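Long-range contact in GTPase activator-like protein (Chaetomium thermophilum, PDB 6SSH), which probably stimulates GTP hydrolysis by a small GTPase through its TSC2-type Rap/Ran-GAP domain, the part of the longer protein present here: residues F33-L37 with L183-R188. Residues are numbered along the deposited sequence; the frame is centred on the assembly and turned at random.
Sequences FLKGL and LPSFVR
R188 reaches from the first turns of helix 183-201 to the C-terminal end of helix 28-37. Its NH1 donates to two consecutive backbone carbonyls, G36 O at 2.9 Å and L37 O at 3.0 Å. Both acceptors lie at the edge of the guanidinium, near its plane, but they receive the nitrogen differently. At G36 O it sits in the carbonyl plane on a lone pair, although the N-H is markedly bent away from the line to the oxygen. At L37 O the N-H is straighter, at 153°, and NH1 stands above the carbonyl plane. Water 1 donates to G36 O and accepts from R188 NH2, which closes a bridge beside the direct bond. One face of the guanidinium lies over P184 O. The arginine chain is extended up to its bend at chi3, which turns the head toward the carbonyls. The positive guanidinium at the C-terminal end of helix 28-37 would probably interact favourably with the helix dipole.

Beside the polar contact, the P184 ring packs on the G36 backbone, with CB 3.5 Å from G36 C. The missing side chain of G36 makes this approach possible. F33 has CG anti to its backbone N (chi1 159°), and its ring comes up to the second helix. Its CD1 meets L183 CD2 at 3.7 Å, CE1 comes near P184 CA, and V187 CG1 sits at the ring edge by CZ. L37 CD1 touches R188 CB as the two side chains run past each other in opposite directions.

The axes of segments 33-37 and 183-188 cross at -58° and come within 8.5 Å. Both helices pack on the central mixed sheet of the Rap/Ran-GAP domain. F33, L183 and V187 meet strand 127-134 at I131, and L37 rests on F76 of strand 73-78. R188 also makes a cation-pi contact with W67 of strand 63-68.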
loop_
_atom_site.group_PDB
_atom_site.type_symbol
_atom_site.label_atom_id
_atom_site.label_comp_id
_atom_site.label_asym_id
_atom_site.label_seq_id
_atom_site.Cartn_x
_atom_site.Cartn_y
_atom_site.Cartn_z
ATOM N N PHE A 33 6.252 -8.570 -4.885
ATOM C CA PHE A 33 6.557 -7.454 -3.994
ATOM C C PHE A 33 5.806 -7.622 -2.669
ATOM O O PHE A 33 6.405 -7.468 -1.610
ATOM C CB PHE A 33 6.170 -6.140 -4.673
ATOM C CG PHE A 33 5.967 -4.979 -3.745
ATOM C CD1 PHE A 33 7.058 -4.337 -3.191
ATOM C CD2 PHE A 33 4.687 -4.502 -3.425
ATOM C CE1 PHE A 33 6.883 -3.303 -2.325
ATOM C CE2 PHE A 33 4.555 -3.426 -2.556
ATOM C CZ PHE A 33 5.640 -2.838 -2.052
ATOM N N LEU A 34 4.508 -7.960 -2.692
ATOM C CA LEU A 34 3.797 -8.198 -1.421
ATOM C C LEU A 34 4.458 -9.244 -0.543
ATOM O O LEU A 34 4.593 -9.049 0.671
ATOM C CB LEU A 34 2.387 -8.693 -1.727
ATOM C CG LEU A 34 1.418 -7.651 -2.336
ATOM C CD1 LEU A 34 0.068 -8.346 -2.525
ATOM C CD2 LEU A 34 1.279 -6.435 -1.468
ATOM N N LYS A 35 4.958 -10.298 -1.174
ATOM C CA LYS A 35 5.575 -11.380 -0.441
ATOM C C LYS A 35 6.873 -10.947 0.176
ATOM O O LYS A 35 7.319 -11.543 1.154
ATOM C CB LYS A 35 5.781 -12.579 -1.370
ATOM C CG LYS A 35 4.493 -13.234 -1.752
ATOM C CD LYS A 35 4.732 -14.388 -2.720
ATOM C CE LYS A 35 3.449 -14.849 -3.371
ATOM N NZ LYS A 35 3.654 -16.079 -4.208
ATOM N N GLY A 36 7.536 -9.924 -0.383
ATOM C CA GLY A 36 8.703 -9.381 0.275
ATOM C C GLY A 36 8.435 -8.336 1.333
ATOM O O GLY A 36 9.231 -8.082 2.254
ATOM N N LEU A 37 7.269 -7.719 1.251
ATOM C CA LEU A 37 6.904 -6.660 2.128
ATOM C C LEU A 37 6.573 -7.191 3.491
ATOM O O LEU A 37 6.914 -6.594 4.508
ATOM C CB LEU A 37 5.661 -5.987 1.541
ATOM C CG LEU A 37 5.293 -4.648 2.045
ATOM C CD1 LEU A 37 6.408 -3.594 1.828
ATOM C CD2 LEU A 37 4.011 -4.242 1.322
ATOM N N LEU A 183 13.258 -3.443 -3.622
ATOM C CA LEU A 183 12.024 -2.679 -3.451
ATOM C C LEU A 183 11.273 -2.887 -2.130
ATOM O O LEU A 183 10.893 -1.912 -1.509
ATOM C CB LEU A 183 11.137 -2.894 -4.675
ATOM C CG LEU A 183 9.866 -2.048 -4.645
ATOM C CD1 LEU A 183 10.214 -0.530 -4.740
ATOM C CD2 LEU A 183 8.946 -2.513 -5.805
ATOM N N PRO A 184 11.047 -4.143 -1.717
ATOM C CA PRO A 184 10.215 -4.236 -0.511
ATOM C C PRO A 184 10.884 -3.632 0.728
ATOM O O PRO A 184 10.203 -2.961 1.519
ATOM C CB PRO A 184 10.068 -5.750 -0.305
ATOM C CG PRO A 184 10.483 -6.406 -1.564
ATOM C CD PRO A 184 11.294 -5.436 -2.370
ATOM N N SER A 185 12.163 -3.839 0.943
ATOM C CA SER A 185 12.804 -3.234 2.103
ATOM C C SER A 185 12.831 -1.715 2.004
ATOM O O SER A 185 12.687 -1.013 3.024
ATOM C CB SER A 185 14.187 -3.826 2.352
ATOM O OG SER A 185 15.055 -3.551 1.291
ATOM N N PHE A 186 13.069 -1.172 0.801
ATOM C CA PHE A 186 13.120 0.250 0.608
ATOM C C PHE A 186 11.757 0.902 0.901
ATOM O O PHE A 186 11.663 1.880 1.654
ATOM C CB PHE A 186 13.571 0.564 -0.821
ATOM C CG PHE A 186 13.739 2.016 -1.110
ATOM C CD1 PHE A 186 14.812 2.718 -0.630
ATOM C CD2 PHE A 186 12.870 2.678 -1.936
ATOM C CE1 PHE A 186 14.994 4.067 -0.930
ATOM C CE2 PHE A 186 13.042 4.024 -2.221
ATOM C CZ PHE A 186 14.098 4.698 -1.710
ATOM N N VAL A 187 10.697 0.338 0.336
ATOM C CA VAL A 187 9.371 0.871 0.544
ATOM C C VAL A 187 8.938 0.685 2.008
ATOM O O VAL A 187 8.294 1.588 2.572
ATOM C CB VAL A 187 8.382 0.208 -0.443
ATOM C CG1 VAL A 187 6.956 0.511 -0.035
ATOM C CG2 VAL A 187 8.649 0.724 -1.820
ATOM N N ARG A 188 9.291 -0.425 2.617
ATOM C CA ARG A 188 8.870 -0.621 3.990
ATOM C C ARG A 188 9.552 0.421 4.863
ATOM O O ARG A 188 8.894 0.999 5.743
ATOM C CB ARG A 188 9.195 -2.066 4.434
ATOM C CG ARG A 188 8.507 -2.489 5.681
ATOM C CD ARG A 188 8.861 -3.910 6.072
ATOM N NE ARG A 188 10.230 -4.283 5.805
ATOM C CZ ARG A 188 10.635 -5.222 4.960
ATOM N NH1 ARG A 188 9.807 -6.000 4.230
ATOM N NH2 ARG A 188 11.910 -5.346 4.840
HETATM O O HOH W 1 12.295 -7.837 3.024
#